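Local structure of apical membrane antigen 1-like protein, soluble form (Toxoplasma gondii, 3ZLE) at residues H28-F33 with A267-T272; T143-F148 with S203-E208. The protein may take part in host cell invasion, as a parasite surface paralogue of apical membrane antigen 1 that probably acts at the moving junction. All coordinates share one frame; numbering follows the deposited sequence.

Both contacts lie within the AMA1 family region of the ectodomain fragment, their centres 16 Å apart and nearest atoms about 7 Å apart, without touching. Along the chain, contact 2 is nested inside the loop closed by contact 1. Contact 1 joins the loop after helix 24-27 to the start of the long connection between helix 253-262 and strand 303-308. Contact 2 sits at the ends of neighbouring strands 148-151 and 199-202 of the five-stranded sheet. Strand 43-45 connects them through one residue: the guanidinium of Arg44 hydrogen-bonds the main-chain carbonyl of Asp269, and its own carbonyl accepts from Tyr144 OH. The early chain thus touches both a late loop and the end of that sheet.

Contact 1 (H28-F33 with A267-T272); sequences HGSGIF and ASDAPT
The carbonyl oxygen of Ala267 receives two consecutive backbone amides of the 28-33 loop. Ile32 N donates to Ala267 O at 3.0 Å in a nearly straight bond, approaching from above the carbonyl plane, while Phe33 N adds a weak bond to Ala267 O at 3.4 Å. The touching parts run roughly at right angles, and Asp269 continues the main-chain bonding to Val34. At the crossing Gly31, which has no side chain, brings its CA to 4.2 Å from Ser268 CA.

A carboxylate supplies the second polar grip. Asp269 CG stands beside its own backbone N (chi1 -56°), which turns the group back over Gly31; Gly31 N donates to Asp269 OD2 at 3.2 Å on the syn side, tilted out of the carboxylate plane. The same oxygen also accepts from Leu36 N, while OD1 is bonded to Ser296 OG. Ser30 OG lies alongside OD2 but is bonded to Asp35.

The one apolar side-chain touch is between Ile32 CD1 and Ala267 CB, at 4.0 Å. Ser268 OG lies near the plane of the Phe33 ring at its edge, 3.8 Å from Phe33 CD2, and forms a weak hydrogen bond with Val34 N; the ring also packs against Phe261.

Within the first loop, His28 NE2 donates to Gly31 O at 3.0 Å and ND1 is bonded to Cys50 N. The buried contact thus depends mainly on main-chain amides and a carboxylate with several donors, a chemistry that sets the paths of two loops lacking regular secondary structure and probably favours a charged Asp269.

Contact 2 (T143-F148 with S203-E208); sequences TYKYPF and SAFVAE
Ala204 CB presses on the main chain of Tyr146, 3.1 Å from Tyr146 O, at one end of the five-stranded antiparallel sheet that helix 120-129 packs against, an arrangement consistent with the PAN-like fold of the AMA1 family. Strand 148-151 begins at Phe148, and strand 199-202 has just ended before the 3-10 turn 204-207.

The tightly packed part continues at Phe148. Its side chain takes a first torsion of 70°, with CG between the backbone N and the carbonyl carbon, and its ring reaches across to Ser203: Phe148 CE2 lies 3.2 Å from Ser203 O, which sits in the ring plane at the edge. Val206 CG2 meets the same ring edge, and Cys124 and Ala125 of helix 120-129 also pack against Phe148.

Lys145 forms the partly exposed side. Its CB still packs on Ala204 CB at 3.8 Å; the chain then bends at chi2 and crosses the Phe205 side chain at about a right angle, Lys145 CG coming obliquely to 3.7 Å from Phe205 CZ before the amine leads off to the carbonyl of Tyr129. Arg38 makes a cation-pi contact with Phe205. The loose part is the backbone: no direct hydrogen bond links the two segments, and the strands pair just beside them, through the backbones of Phe148 and Gly202. A water accepts from Ala204 N and lies 2.9 Å from Lys145 O, to which it probably donates, bridging the two backbones.

The 3-10 segment starts with an ST turn: Ser203 OG, also bonded to Gly48 O, accepts from Phe205 N at 2.8 Å.

Contact 1 (H28-F33 with A267-T272)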
loop_
_atom_site.group_PDB
_atom_site.type_symbol
_atom_site.label_atom_id
_atom_site.label_comp_id
_atom_site.label_asym_id
_atom_site.label_seq_id
_atom_site.Cartn_x
_atom_site.Cartn_y
_atom_site.Cartn_z
ATOM N N HIS A 28 -5.489 -4.751 -6.688
ATOM C CA HIS A 28 -4.563 -3.646 -6.832
ATOM C C HIS A 28 -3.863 -3.605 -8.207
ATOM O O HIS A 28 -3.916 -2.579 -8.886
ATOM C CB HIS A 28 -3.554 -3.642 -5.679
ATOM C CG HIS A 28 -2.635 -2.468 -5.665
ATOM N ND1 HIS A 28 -3.078 -1.164 -5.553
ATOM C CD2 HIS A 28 -1.276 -2.406 -5.782
ATOM C CE1 HIS A 28 -2.028 -0.353 -5.590
ATOM N NE2 HIS A 28 -0.925 -1.089 -5.708
ATOM N N GLY A 29 -3.226 -4.719 -8.598
ATOM C CA GLY A 29 -2.763 -4.937 -9.986
ATOM C C GLY A 29 -1.506 -4.162 -10.379
ATOM O O GLY A 29 -1.147 -4.075 -11.554
ATOM N N SER A 30 -0.794 -3.661 -9.387
ATOM C CA SER A 30 0.407 -2.889 -9.649
ATOM C C SER A 30 1.334 -2.986 -8.458
ATOM O O SER A 30 1.046 -3.707 -7.523
ATOM C CB SER A 30 0.060 -1.465 -9.984
ATOM O OG SER A 30 1.179 -0.813 -10.551
ATOM N N GLY A 31 2.527 -2.401 -8.565
ATOM C CA GLY A 31 3.467 -2.444 -7.454
ATOM C C GLY A 31 2.905 -1.696 -6.247
ATOM O O GLY A 31 1.998 -0.841 -6.385
ATOM N N ILE A 32 3.466 -1.994 -5.072
ATOM C CA ILE A 32 2.983 -1.428 -3.800
ATOM C C ILE A 32 4.090 -0.579 -3.190
ATOM O O ILE A 32 3.937 0.648 -3.056
ATOM C CB ILE A 32 2.563 -2.545 -2.826
ATOM C CG1 ILE A 32 1.465 -3.420 -3.474
ATOM C CG2 ILE A 32 2.102 -1.961 -1.502
ATOM C CD1 ILE A 32 1.293 -4.770 -2.827
ATOM N N PHE A 33 5.275 -1.177 -3.008
ATOM C CA PHE A 33 6.434 -0.416 -2.457
ATOM C C PHE A 33 6.760 0.745 -3.387
ATOM O O PHE A 33 6.604 1.922 -3.013
ATOM C CB PHE A 33 7.651 -1.326 -2.228
ATOM C CG PHE A 33 8.861 -0.617 -1.625
ATOM C CD1 PHE A 33 8.924 -0.341 -0.239
ATOM C CD2 PHE A 33 9.983 -0.375 -2.389
ATOM C CE1 PHE A 33 10.029 0.284 0.325
ATOM C CE2 PHE A 33 11.110 0.256 -1.830
ATOM C CZ PHE A 33 11.131 0.587 -0.460
ATOM N N ALA A 267 5.655 -6.890 -3.841
ATOM C CA ALA A 267 5.364 -6.418 -5.207
ATOM C C ALA A 267 5.914 -5.006 -5.364
ATOM O O ALA A 267 5.572 -4.120 -4.598
ATOM C CB ALA A 267 3.859 -6.418 -5.489
ATOM N N SER A 268 6.776 -4.809 -6.354
ATOM C CA SER A 268 7.396 -3.534 -6.560
ATOM C C SER A 268 7.802 -3.399 -8.021
ATOM O O SER A 268 8.192 -4.383 -8.659
ATOM C CB SER A 268 8.618 -3.377 -5.641
ATOM O OG SER A 268 9.107 -2.063 -5.708
ATOM N N ASP A 269 7.664 -2.201 -8.557
ATOM C CA ASP A 269 8.000 -1.942 -9.967
ATOM C C ASP A 269 9.328 -1.196 -10.138
ATOM O O ASP A 269 9.561 -0.565 -11.181
ATOM C CB ASP A 269 6.913 -1.115 -10.608
ATOM C CG ASP A 269 5.558 -1.752 -10.498
ATOM O OD1 ASP A 269 5.470 -3.001 -10.261
ATOM O OD2 ASP A 269 4.568 -0.990 -10.629
ATOM N N ALA A 270 10.129 -1.132 -9.077
ATOM C CA ALA A 270 11.456 -0.480 -9.188
ATOM C C ALA A 270 12.335 -1.297 -10.089
ATOM O O ALA A 270 12.250 -2.530 -10.081
ATOM C CB ALA A 270 12.114 -0.318 -7.827
ATOM N N PRO A 271 13.165 -0.617 -10.904
ATOM C CA PRO A 271 14.100 -1.350 -11.745
ATOM C C PRO A 271 15.104 -2.083 -10.882
ATOM O O PRO A 271 15.559 -1.560 -9.845
ATOM C CB PRO A 271 14.784 -0.253 -12.583
ATOM C CG PRO A 271 14.294 1.064 -12.036
ATOM C CD PRO A 271 13.016 0.786 -11.322
ATOM N N THR A 272 15.342 -3.337 -11.235
ATOM C CA THR A 272 16.163 -4.222 -10.425
ATOM C C THR A 272 17.593 -4.218 -10.945
ATOM O O THR A 272 18.485 -4.839 -10.375
ATOM C CB THR A 272 15.600 -5.652 -10.448
ATOM O OG1 THR A 272 16.259 -6.439 -9.453
ATOM C CG2 THR A 272 15.776 -6.289 -11.829
#

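Contact 2 (T143-F148 with S203-E208)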
loop_
_atom_site.group_PDB
_atom_site.type_symbol
_atom_site.label_atom_id
_atom_site.label_comp_id
_atom_site.label_asym_id
_atom_site.label_seq_id
_atom_site.Cartn_x
_atom_site.Cartn_y
_atom_site.Cartn_z
ATOM N N THR A 143 -1.112 13.993 -21.073
ATOM C CA THR A 143 -2.210 13.110 -20.566
ATOM C C THR A 143 -1.776 12.265 -19.341
ATOM O O THR A 143 -2.537 11.399 -18.857
ATOM C CB THR A 143 -2.712 12.128 -21.657
ATOM O OG1 THR A 143 -1.731 11.102 -21.875
ATOM C CG2 THR A 143 -2.993 12.871 -22.986
ATOM N N TYR A 144 -0.507 12.399 -18.972
ATOM C CA TYR A 144 0.039 11.791 -17.749
ATOM C C TYR A 144 -0.874 12.068 -16.557
ATOM O O TYR A 144 -1.334 13.190 -16.384
ATOM C CB TYR A 144 1.423 12.388 -17.463
ATOM C CG TYR A 144 2.250 11.595 -16.477
ATOM C CD1 TYR A 144 3.008 10.526 -16.897
ATOM C CD2 TYR A 144 2.333 11.976 -15.131
ATOM C CE1 TYR A 144 3.785 9.805 -16.012
ATOM C CE2 TYR A 144 3.069 11.240 -14.239
ATOM C CZ TYR A 144 3.807 10.149 -14.682
ATOM O OH TYR A 144 4.591 9.406 -13.799
ATOM N N LYS A 145 -1.081 11.070 -15.704
ATOM C CA LYS A 145 -1.799 11.295 -14.433
ATOM C C LYS A 145 -0.880 11.277 -13.204
ATOM O O LYS A 145 -0.296 10.241 -12.871
ATOM C CB LYS A 145 -2.890 10.254 -14.253
ATOM C CG LYS A 145 -3.834 10.121 -15.426
ATOM C CD LYS A 145 -4.885 11.187 -15.372
ATOM C CE LYS A 145 -6.059 10.785 -16.259
ATOM N NZ LYS A 145 -6.720 12.013 -16.743
ATOM N N TYR A 146 -0.903 12.375 -12.447
ATOM C CA TYR A 146 -0.260 12.467 -11.126
ATOM C C TYR A 146 -0.845 11.514 -10.082
ATOM O O TYR A 146 -2.029 11.167 -10.147
ATOM C CB TYR A 146 -0.388 13.888 -10.590
ATOM C CG TYR A 146 0.232 14.951 -11.471
ATOM C CD1 TYR A 146 1.587 14.890 -11.859
ATOM C CD2 TYR A 146 -0.512 16.065 -11.868
ATOM C CE1 TYR A 146 2.189 15.960 -12.555
ATOM C CE2 TYR A 146 0.081 17.120 -12.564
ATOM C CZ TYR A 146 1.411 17.063 -12.930
ATOM O OH TYR A 146 1.960 18.120 -13.704
ATOM N N PRO A 147 -0.012 11.051 -9.134
ATOM C CA PRO A 147 -0.521 10.346 -7.956
ATOM C C PRO A 147 -0.943 11.356 -6.889
ATOM O O PRO A 147 -0.589 12.532 -6.984
ATOM C CB PRO A 147 0.720 9.591 -7.444
ATOM C CG PRO A 147 1.861 10.477 -7.830
ATOM C CD PRO A 147 1.469 11.036 -9.184
ATOM N N PHE A 148 -1.504 10.867 -5.789
ATOM C CA PHE A 148 -1.948 11.794 -4.742
ATOM C C PHE A 148 -1.532 11.293 -3.369
ATOM O O PHE A 148 -1.261 10.117 -3.188
ATOM C CB PHE A 148 -3.472 11.900 -4.807
ATOM C CG PHE A 148 -4.166 10.652 -4.352
ATOM C CD1 PHE A 148 -4.390 10.421 -2.999
ATOM C CD2 PHE A 148 -4.457 9.644 -5.259
ATOM C CE1 PHE A 148 -5.029 9.249 -2.581
ATOM C CE2 PHE A 148 -5.059 8.470 -4.870
ATOM C CZ PHE A 148 -5.344 8.255 -3.522
ATOM N N SER A 203 -2.360 6.073 -6.651
ATOM C CA SER A 203 -2.340 6.494 -8.052
ATOM C C SER A 203 -3.648 7.175 -8.367
ATOM O O SER A 203 -4.637 6.975 -7.679
ATOM C CB SER A 203 -2.212 5.267 -8.968
ATOM O OG SER A 203 -3.491 4.906 -9.431
ATOM N N ALA A 204 -3.701 7.869 -9.496
ATOM C CA ALA A 204 -4.895 8.633 -9.795
ATOM C C ALA A 204 -5.972 7.656 -10.232
ATOM O O ALA A 204 -7.144 7.989 -10.285
ATOM C CB ALA A 204 -4.616 9.655 -10.889
ATOM N N PHE A 205 -5.576 6.404 -10.464
ATOM C CA PHE A 205 -6.495 5.457 -11.018
ATOM C C PHE A 205 -7.379 4.804 -9.972
ATOM O O PHE A 205 -8.435 4.235 -10.299
ATOM C CB PHE A 205 -5.756 4.430 -11.903
ATOM C CG PHE A 205 -5.156 5.043 -13.156
ATOM C CD1 PHE A 205 -5.954 5.302 -14.267
ATOM C CD2 PHE A 205 -3.868 5.561 -13.134
ATOM C CE1 PHE A 205 -5.463 6.012 -15.355
ATOM C CE2 PHE A 205 -3.330 6.179 -14.262
ATOM C CZ PHE A 205 -4.141 6.410 -15.368
ATOM N N VAL A 206 -7.078 5.091 -8.703
ATOM C CA VAL A 206 -8.047 4.862 -7.636
ATOM C C VAL A 206 -9.337 5.512 -8.062
ATOM O O VAL A 206 -10.365 5.009 -7.782
ATOM C CB VAL A 206 -7.540 5.438 -6.267
ATOM C CG1 VAL A 206 -8.620 5.381 -5.179
ATOM C CG2 VAL A 206 -6.339 4.671 -5.803
ATOM N N ALA A 207 -9.289 6.633 -8.770
ATOM C CA ALA A 207 -10.534 7.319 -9.065
ATOM C C ALA A 207 -11.368 6.700 -10.191
ATOM O O ALA A 207 -12.552 7.010 -10.334
ATOM C CB ALA A 207 -10.304 8.800 -9.321
ATOM N N GLU A 208 -10.767 5.773 -10.926
ATOM C CA GLU A 208 -11.263 5.369 -12.234
ATOM C C GLU A 208 -12.445 4.447 -12.072
ATOM O O GLU A 208 -12.359 3.458 -11.398
ATOM C CB GLU A 208 -10.172 4.647 -13.020
ATOM C CG GLU A 208 -10.471 4.568 -14.499
ATOM C CD GLU A 208 -9.261 4.230 -15.335
ATOM O OE1 GLU A 208 -8.753 3.088 -15.219
ATOM O OE2 GLU A 208 -8.895 5.066 -16.191
HETATM O O HOH W 1 -1.397 8.130 -11.131
#